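Local coordinates for dienelactone hydrolase (Anabaena variabilis, PDB 2O2G), which probably works as a hydrolase of the alpha/beta-hydrolase superfamily, in the group named after dienelactone hydrolase, at residues V38-G43 and E58-A63; L68-L73 and V99-W104; E78-D81 and R85-R88. One frame throughout, in Å; residues are numbered along the deposited sequence.

Contact 1 (V38-G43 and E58-A63); sequences VLFAHG and EVLQQA. With SO4 (sulfate ion), chain B.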
loop_
_atom_site.group_PDB
_atom_site.type_symbol
_atom_site.label_atom_id
_atom_site.label_comp_id
_atom_site.label_asym_id
_atom_site.label_seq_id
_atom_site.Cartn_x
_atom_site.Cartn_y
_atom_site.Cartn_z
ATOM N N VAL A 38 -6.516 5.680 0.557
ATOM C CA VAL A 38 -5.584 4.576 0.451
ATOM C C VAL A 38 -4.252 5.037 -0.156
ATOM O O VAL A 38 -4.181 5.464 -1.319
ATOM C CB VAL A 38 -6.189 3.475 -0.400
ATOM C CG1 VAL A 38 -5.209 2.305 -0.541
ATOM C CG2 VAL A 38 -7.526 3.039 0.217
ATOM N N LEU A 39 -3.206 4.952 0.651
ATOM C CA LEU A 39 -1.870 5.260 0.218
ATOM C C LEU A 39 -1.226 3.966 -0.296
ATOM O O LEU A 39 -1.186 2.952 0.424
ATOM C CB LEU A 39 -1.077 5.855 1.359
ATOM C CG LEU A 39 0.371 6.315 1.111
ATOM C CD1 LEU A 39 0.574 7.399 0.080
ATOM C CD2 LEU A 39 0.898 6.818 2.407
ATOM N N PHE A 40 -0.729 4.005 -1.537
ATOM C CA PHE A 40 -0.111 2.837 -2.186
ATOM C C PHE A 40 1.408 2.773 -2.085
ATOM O O PHE A 40 2.050 3.734 -2.400
ATOM C CB PHE A 40 -0.437 2.832 -3.679
ATOM C CG PHE A 40 -1.808 2.422 -3.995
ATOM C CD1 PHE A 40 -2.869 3.257 -3.721
ATOM C CD2 PHE A 40 -2.057 1.207 -4.632
ATOM C CE1 PHE A 40 -4.154 2.878 -4.036
ATOM C CE2 PHE A 40 -3.339 0.842 -4.965
ATOM C CZ PHE A 40 -4.388 1.663 -4.651
ATOM N N ALA A 41 1.953 1.659 -1.595
ATOM C CA ALA A 41 3.386 1.385 -1.562
ATOM C C ALA A 41 3.619 0.456 -2.732
ATOM O O ALA A 41 3.141 -0.671 -2.717
ATOM C CB ALA A 41 3.775 0.689 -0.270
ATOM N N HIS A 42 4.319 0.934 -3.751
ATOM C CA HIS A 42 4.575 0.166 -4.954
ATOM C C HIS A 42 5.681 -0.835 -4.677
ATOM O O HIS A 42 6.376 -0.755 -3.641
ATOM C CB HIS A 42 4.918 1.106 -6.145
ATOM C CG HIS A 42 6.141 1.965 -5.919
ATOM N ND1 HIS A 42 7.423 1.451 -5.867
ATOM C CD2 HIS A 42 6.271 3.301 -5.720
ATOM C CE1 HIS A 42 8.283 2.434 -5.642
ATOM N NE2 HIS A 42 7.611 3.569 -5.567
ATOM N N GLY A 43 5.814 -1.819 -5.551
ATOM C CA GLY A 43 6.906 -2.820 -5.400
ATOM C C GLY A 43 8.239 -2.280 -5.859
ATOM O O GLY A 43 8.312 -1.178 -6.455
ATOM N N GLU A 58 -8.294 2.755 -9.425
ATOM C CA GLU A 58 -9.518 3.115 -10.139
ATOM C C GLU A 58 -10.704 2.342 -9.588
ATOM O O GLU A 58 -11.822 2.831 -9.602
ATOM C CB GLU A 58 -9.313 2.894 -11.649
ATOM C CG GLU A 58 -8.354 3.957 -12.214
ATOM C CD GLU A 58 -7.585 3.596 -13.516
ATOM O OE1 GLU A 58 -7.585 2.409 -13.946
ATOM O OE2 GLU A 58 -6.934 4.527 -14.081
ATOM N N VAL A 59 -10.468 1.132 -9.102
ATOM C CA VAL A 59 -11.553 0.331 -8.499
ATOM C C VAL A 59 -11.950 0.926 -7.139
ATOM O O VAL A 59 -13.127 1.103 -6.860
ATOM C CB VAL A 59 -11.162 -1.165 -8.365
ATOM C CG1 VAL A 59 -12.264 -1.945 -7.688
ATOM C CG2 VAL A 59 -10.896 -1.748 -9.726
ATOM N N LEU A 60 -10.959 1.304 -6.328
ATOM C CA LEU A 60 -11.210 1.937 -5.028
ATOM C C LEU A 60 -11.937 3.277 -5.232
ATOM O O LEU A 60 -12.929 3.581 -4.553
ATOM C CB LEU A 60 -9.893 2.152 -4.258
ATOM C CG LEU A 60 -9.057 0.881 -3.992
ATOM C CD1 LEU A 60 -7.730 1.211 -3.311
ATOM C CD2 LEU A 60 -9.820 -0.117 -3.150
ATOM N N GLN A 61 -11.452 4.078 -6.167
ATOM C CA GLN A 61 -12.112 5.372 -6.474
ATOM C C GLN A 61 -13.592 5.183 -6.811
ATOM O O GLN A 61 -14.439 5.961 -6.392
ATOM C CB GLN A 61 -11.416 6.051 -7.643
ATOM C CG GLN A 61 -9.999 6.548 -7.351
ATOM C CD GLN A 61 -9.183 6.741 -8.602
ATOM O OE1 GLN A 61 -9.724 6.906 -9.700
ATOM N NE2 GLN A 61 -7.875 6.719 -8.455
ATOM N N GLN A 62 -13.886 4.187 -7.639
ATOM C CA GLN A 62 -15.249 3.868 -8.051
ATOM C C GLN A 62 -16.141 3.481 -6.862
ATOM O O GLN A 62 -17.339 3.670 -6.905
ATOM C CB GLN A 62 -15.236 2.739 -9.092
ATOM C CG GLN A 62 -14.860 3.203 -10.529
ATOM C CD GLN A 62 -14.606 2.051 -11.547
ATOM O OE1 GLN A 62 -14.602 0.856 -11.209
ATOM N NE2 GLN A 62 -14.384 2.436 -12.808
ATOM N N ALA A 63 -15.550 2.914 -5.810
ATOM C CA ALA A 63 -16.296 2.589 -4.620
ATOM C C ALA A 63 -16.416 3.826 -3.711
ATOM O O ALA A 63 -17.126 3.778 -2.719
ATOM C CB ALA A 63 -15.654 1.407 -3.897
HETATM S S SO4 B . 3.784 -3.274 -8.476
HETATM O O1 SO4 B . 3.811 -2.117 -7.600
HETATM O O2 SO4 B . 4.475 -2.883 -9.671
HETATM O O3 SO4 B . 2.397 -3.495 -8.838
HETATM O O4 SO4 B . 4.358 -4.464 -7.858
#

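Contact 2 (L68-L73 and V99-W104); sequences LLIDLL and VGATDW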
loop_
_atom_site.group_PDB
_atom_site.type_symbol
_atom_site.label_atom_id
_atom_site.label_comp_id
_atom_site.label_asym_id
_atom_site.label_seq_id
_atom_site.Cartn_x
_atom_site.Cartn_y
_atom_site.Cartn_z
ATOM N N LEU A 68 -3.876 7.849 -3.074
ATOM C CA LEU A 68 -2.582 8.518 -3.316
ATOM C C LEU A 68 -1.582 7.463 -3.787
ATOM O O LEU A 68 -1.202 6.580 -3.040
ATOM C CB LEU A 68 -2.048 9.226 -2.085
ATOM C CG LEU A 68 -0.665 9.881 -2.254
ATOM C CD1 LEU A 68 -0.692 10.905 -3.407
ATOM C CD2 LEU A 68 -0.217 10.495 -0.931
ATOM N N LEU A 69 -1.265 7.522 -5.078
ATOM C CA LEU A 69 -0.271 6.681 -5.700
ATOM C C LEU A 69 0.972 7.543 -5.677
ATOM O O LEU A 69 0.977 8.620 -6.237
ATOM C CB LEU A 69 -0.702 6.362 -7.119
ATOM C CG LEU A 69 -1.885 5.382 -7.188
ATOM C CD1 LEU A 69 -2.659 5.595 -8.460
ATOM C CD2 LEU A 69 -1.393 3.979 -7.072
ATOM N N ILE A 70 2.008 7.053 -5.014
ATOM C CA ILE A 70 3.250 7.792 -4.819
ATOM C C ILE A 70 4.524 7.070 -5.254
ATOM O O ILE A 70 4.587 5.849 -5.271
ATOM C CB ILE A 70 3.312 8.154 -3.318
ATOM C CG1 ILE A 70 4.188 9.367 -3.087
ATOM C CG2 ILE A 70 3.670 6.945 -2.427
ATOM C CD1 ILE A 70 3.920 9.986 -1.780
ATOM N N ASP A 71 5.538 7.827 -5.633
ATOM C CA ASP A 71 6.837 7.263 -5.862
ATOM C C ASP A 71 7.501 7.325 -4.487
ATOM O O ASP A 71 7.628 8.402 -3.895
ATOM C CB ASP A 71 7.648 8.088 -6.870
ATOM C CG ASP A 71 7.169 7.913 -8.308
ATOM O OD1 ASP A 71 6.575 6.862 -8.636
ATOM O OD2 ASP A 71 7.428 8.829 -9.099
ATOM N N LEU A 72 7.937 6.192 -3.966
ATOM C CA LEU A 72 8.630 6.193 -2.692
ATOM C C LEU A 72 10.040 6.729 -2.814
ATOM O O LEU A 72 10.638 7.143 -1.806
ATOM C CB LEU A 72 8.610 4.802 -2.062
ATOM C CG LEU A 72 7.176 4.454 -1.593
ATOM C CD1 LEU A 72 7.155 3.032 -1.055
ATOM C CD2 LEU A 72 6.659 5.397 -0.537
ATOM N N LEU A 73 10.595 6.709 -4.015
ATOM C CA LEU A 73 11.914 7.277 -4.221
ATOM C C LEU A 73 11.786 8.565 -5.028
ATOM O O LEU A 73 10.809 8.744 -5.786
ATOM C CB LEU A 73 12.834 6.315 -4.953
ATOM C CG LEU A 73 13.013 4.929 -4.347
ATOM C CD1 LEU A 73 13.939 4.107 -5.231
ATOM C CD2 LEU A 73 13.559 5.020 -2.951
ATOM N N VAL A 99 5.752 6.624 5.896
ATOM C CA VAL A 99 5.407 7.349 7.134
ATOM C C VAL A 99 5.346 8.853 6.799
ATOM O O VAL A 99 4.432 9.531 7.248
ATOM C CB VAL A 99 6.435 7.090 8.276
ATOM C CG1 VAL A 99 6.274 8.050 9.453
ATOM C CG2 VAL A 99 6.353 5.646 8.758
ATOM N N GLY A 100 6.348 9.341 6.046
ATOM C CA GLY A 100 6.418 10.753 5.591
ATOM C C GLY A 100 5.199 11.158 4.766
ATOM O O GLY A 100 4.591 12.213 5.023
ATOM N N ALA A 101 4.824 10.332 3.798
ATOM C CA ALA A 101 3.599 10.568 3.012
ATOM C C ALA A 101 2.318 10.546 3.846
ATOM O O ALA A 101 1.359 11.270 3.547
ATOM C CB ALA A 101 3.485 9.568 1.863
ATOM N N THR A 102 2.285 9.704 4.871
ATOM C CA THR A 102 1.134 9.615 5.799
ATOM C C THR A 102 0.997 10.961 6.549
ATOM O O THR A 102 -0.056 11.574 6.576
ATOM C CB THR A 102 1.303 8.399 6.776
ATOM O OG1 THR A 102 1.471 7.177 6.018
ATOM C CG2 THR A 102 0.076 8.240 7.673
ATOM N N ASP A 103 2.106 11.430 7.097
ATOM C CA ASP A 103 2.140 12.717 7.806
ATOM C C ASP A 103 1.712 13.877 6.891
ATOM O O ASP A 103 0.969 14.781 7.320
ATOM C CB ASP A 103 3.541 12.956 8.381
ATOM C CG ASP A 103 3.898 11.968 9.494
ATOM O OD1 ASP A 103 2.983 11.269 9.997
ATOM O OD2 ASP A 103 5.097 11.922 9.899
ATOM N N TRP A 104 2.113 13.816 5.625
ATOM C CA TRP A 104 1.734 14.849 4.647
ATOM C C TRP A 104 0.218 14.859 4.471
ATOM O O TRP A 104 -0.407 15.935 4.541
ATOM C CB TRP A 104 2.413 14.599 3.323
ATOM C CG TRP A 104 2.162 15.640 2.277
ATOM C CD1 TRP A 104 2.851 16.777 2.068
ATOM C CD2 TRP A 104 1.184 15.553 1.243
ATOM N NE1 TRP A 104 2.333 17.436 0.969
ATOM C CE2 TRP A 104 1.325 16.681 0.437
ATOM C CE3 TRP A 104 0.238 14.589 0.895
ATOM C CZ2 TRP A 104 0.503 16.916 -0.663
ATOM C CZ3 TRP A 104 -0.579 14.812 -0.213
ATOM C CH2 TRP A 104 -0.440 15.966 -0.965
#

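Contact 3 (E78-D81 and R85-R88); sequences EEID and RHLR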
loop_
_atom_site.group_PDB
_atom_site.type_symbol
_atom_site.label_atom_id
_atom_site.label_comp_id
_atom_site.label_asym_id
_atom_site.label_seq_id
_atom_site.Cartn_x
_atom_site.Cartn_y
_atom_site.Cartn_z
ATOM N N GLU A 78 15.593 7.305 -8.259
ATOM C CA GLU A 78 15.124 6.293 -9.215
ATOM C C GLU A 78 16.154 6.107 -10.328
ATOM O O GLU A 78 16.442 4.980 -10.720
ATOM C CB GLU A 78 13.753 6.651 -9.804
ATOM C CG GLU A 78 12.581 6.504 -8.836
ATOM C CD GLU A 78 11.219 6.990 -9.405
ATOM O OE1 GLU A 78 11.191 7.537 -10.540
ATOM O OE2 GLU A 78 10.187 6.811 -8.720
ATOM N N GLU A 79 16.713 7.190 -10.849
ATOM C CA GLU A 79 17.764 7.072 -11.877
ATOM C C GLU A 79 19.023 6.326 -11.388
ATOM O O GLU A 79 19.649 5.554 -12.140
ATOM C CB GLU A 79 18.191 8.451 -12.389
ATOM C CG GLU A 79 17.123 9.218 -13.130
ATOM N N ILE A 80 19.420 6.548 -10.136
ATOM C CA ILE A 80 20.649 5.901 -9.631
ATOM C C ILE A 80 20.360 4.446 -9.326
ATOM O O ILE A 80 21.136 3.585 -9.693
ATOM C CB ILE A 80 21.181 6.610 -8.353
ATOM C CG1 ILE A 80 21.538 8.065 -8.670
ATOM C CG2 ILE A 80 22.358 5.844 -7.736
ATOM C CD1 ILE A 80 21.638 8.940 -7.442
ATOM N N ASP A 81 19.218 4.211 -8.668
ATOM C CA ASP A 81 18.774 2.889 -8.251
ATOM C C ASP A 81 18.511 1.963 -9.428
ATOM O O ASP A 81 18.571 0.739 -9.290
ATOM C CB ASP A 81 17.519 3.001 -7.404
ATOM C CG ASP A 81 17.031 1.658 -6.917
ATOM O OD1 ASP A 81 17.635 1.103 -5.981
ATOM O OD2 ASP A 81 16.035 1.163 -7.462
ATOM N N ARG A 85 20.414 -0.625 -7.679
ATOM C CA ARG A 85 19.413 -1.330 -6.860
ATOM C C ARG A 85 19.727 -1.182 -5.356
ATOM O O ARG A 85 19.314 -2.034 -4.568
ATOM C CB ARG A 85 19.312 -2.810 -7.188
ATOM C CG ARG A 85 19.089 -3.074 -8.619
ATOM C CD ARG A 85 18.817 -4.522 -8.845
ATOM N NE ARG A 85 18.578 -4.712 -10.267
ATOM C CZ ARG A 85 18.636 -5.877 -10.882
ATOM N NH1 ARG A 85 18.883 -6.999 -10.218
ATOM N NH2 ARG A 85 18.441 -5.909 -12.184
ATOM N N HIS A 86 20.412 -0.100 -4.955
ATOM C CA HIS A 86 20.833 0.031 -3.556
ATOM C C HIS A 86 19.746 0.619 -2.649
ATOM O O HIS A 86 19.941 0.666 -1.427
ATOM C CB HIS A 86 22.163 0.797 -3.408
ATOM C CG HIS A 86 22.019 2.280 -3.430
ATOM N ND1 HIS A 86 21.727 2.981 -4.577
ATOM C CD2 HIS A 86 22.153 3.203 -2.446
ATOM C CE1 HIS A 86 21.655 4.270 -4.296
ATOM N NE2 HIS A 86 21.908 4.432 -3.009
ATOM N N LEU A 87 18.651 1.087 -3.240
ATOM C CA LEU A 87 17.519 1.666 -2.497
ATOM C C LEU A 87 16.224 0.894 -2.575
ATOM O O LEU A 87 15.446 0.874 -1.607
ATOM C CB LEU A 87 17.215 3.089 -2.995
ATOM C CG LEU A 87 18.369 4.100 -2.879
ATOM C CD1 LEU A 87 17.958 5.390 -3.546
ATOM C CD2 LEU A 87 18.720 4.344 -1.404
ATOM N N ARG A 88 15.967 0.252 -3.702
ATOM C CA ARG A 88 14.667 -0.405 -3.919
ATOM C C ARG A 88 14.303 -1.565 -2.939
ATOM O O ARG A 88 13.149 -1.919 -2.830
ATOM C CB ARG A 88 14.539 -0.932 -5.347
ATOM C CG ARG A 88 15.493 -2.051 -5.717
ATOM C CD ARG A 88 15.304 -2.568 -7.126
ATOM N NE ARG A 88 15.587 -1.513 -8.097
ATOM C CZ ARG A 88 15.381 -1.635 -9.401
ATOM N NH1 ARG A 88 14.935 -2.778 -9.911
ATOM N NH2 ARG A 88 15.646 -0.625 -10.214
#

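Contact 1 (V38-G43 and E58-A63)
His42 ND1 donates to Gly43 O across 2.8 Å, almost straight at 169°. The oxygen lies in the plane of the imidazole, whereas the ring nitrogen stands above the carbonyl plane of Gly43. The CG of His42 sits between its own backbone N and carbonyl carbon (chi1 60°), which brings ND1 to the carbonyl of the following residue, and its NE2 is paired with Leu72 N, so both ring nitrogens are engaged. Gly43 N in turn gives a straight bond of 2.9 Å to sulfate O1. Ser46, Ser50, Arg52 and Arg145 complete the anion site; the sulfate probably came from the crystallisation liquor. In alpha/beta hydrolases the turn after this strand commonly helps to form the oxyanion hole, and a similar role is possible here. Strand 36-41 and helix 51-63 are the first two elements of a beta-alpha-beta unit completed by strand 66-70, and between residues 38-43 and 58-63 they meet through apolar side chains alone. The meeting rests on one methyl, Leu60 CD1, which comes down from the helix to 3.6 Å from Phe40 CZ and 3.9 Å from Val38 CG1. The methyl meets the Phe40 ring obliquely, and the leucine and phenylalanine side chains arrive from opposite directions, while Val38 crosses Leu60 at about a right angle. Phe218 of helix 206-221 packs against Val38, and Ser215 of the same helix touches Leu60.

Contact 2 (L68-L73 and V99-W104)
Strand 66-70 and helix 91-107 approach most closely at Ile70 and Ala101, whose CA atoms are 8.3 Å apart. This is helix-on-sheet packing of the alpha/beta-hydrolase fold: the helix lies over the sheet face to which Leu68 and Ile70 point, while Leu69, between them, turns to the other face and touches Phe40. Ile70 reaches out with its longer branch: CG1 is anti to the backbone N (chi1 -156°), and CD1 at its end meets Ala101 CB at 3.7 Å. That CB methyl is all there is of the Ala101 side chain, and it is what meets Ile70. Val17 of strand 12-19 touches Ile70, Ala101 and Trp104, and Leu39 of strand 36-41 packs on Leu68 and Ala101. One helical turn after Ala101, Trp104, with CG anti to the backbone N (chi1 -176°), brings its indole to Leu68. The contact it makes there is looser, an oblique approach to the six-membered ring in which Leu68 CD2 stands 4.4 Å from Trp104 CZ3.

Contact 3 (E78-D81 and R85-R88)
Arg88 bends around the carboxylate of Asp81, from CB to NH2. Its CB lies 3.3 Å from Asp81 OD2, and CG, held between the backbone N and the carbonyl carbon (chi1 66°), follows at 3.7 Å from the same oxygen. CD also passes OD2 before the chain bends at chi3 (63°), and this bend brings the head group back to the oxygen. NE then makes the main bond of the salt bridge, 2.8 Å to Asp81 OD2, meeting it on the syn side but out of the carboxylate plane; the oxygen itself lies near the guanidinium plane, at its edge. The two flat groups are turned 39° against each other. CZ is 3.5 Å from Asp81 OD2, and NH2 adds two weak bonds, to Asp81 OD2 and to Asp81 O, while Arg85 CG lies over the rim of one guanidinium face. The other carboxylate oxygen, Asp81 OD1, serves the backbone: Leu87 N at 2.9 Å, nearly along the C-O axis, and Arg88 N at 2.9 Å, from above the plane, both on the same face. An alanine in place of Asp81 would probably leave these two amides without their acceptor and the arginine without its countercharge, freeing the loop to shift. Ile80 CG2 touches His86 CE1 at 3.8 Å; the ring is held through ND1 by Thr84 OG1 and has Leu87 CG over one face, displaced toward the ring's edge. In the backbone, Arg85 N bonds to Asp81 O at 2.8 Å, and Arg85 takes positive phi: a helix C-terminus ended by a residue in left-handed conformation, with a carboxylate from the last turn bonding the amides of the loop that leads to helix 91-107.

In the fold
Along the chain, contact 1 closes before contact 2 opens, and contact 3 falls within the excursion between strand 66-70 and helix 91-107. Contacts 1 and 2 have centres about 13 Å apart and share the mixed sheet: strands 36-41 and 66-70 are neighbours, hydrogen-bonded between Val38 and Leu68 and between Phe40 and Leu68, with helices 51-63 and 91-107 on opposite faces. Contact 3 is peripheral, its centre about 17 Å from that of contact 2 and 24 Å from that of contact 1. It meets contact 2 where Leu73 packs on Leu87 and where Glu78 comes close to Asp71, two like charges. The first two contacts thus belong to the layered core, the third to a surface connection.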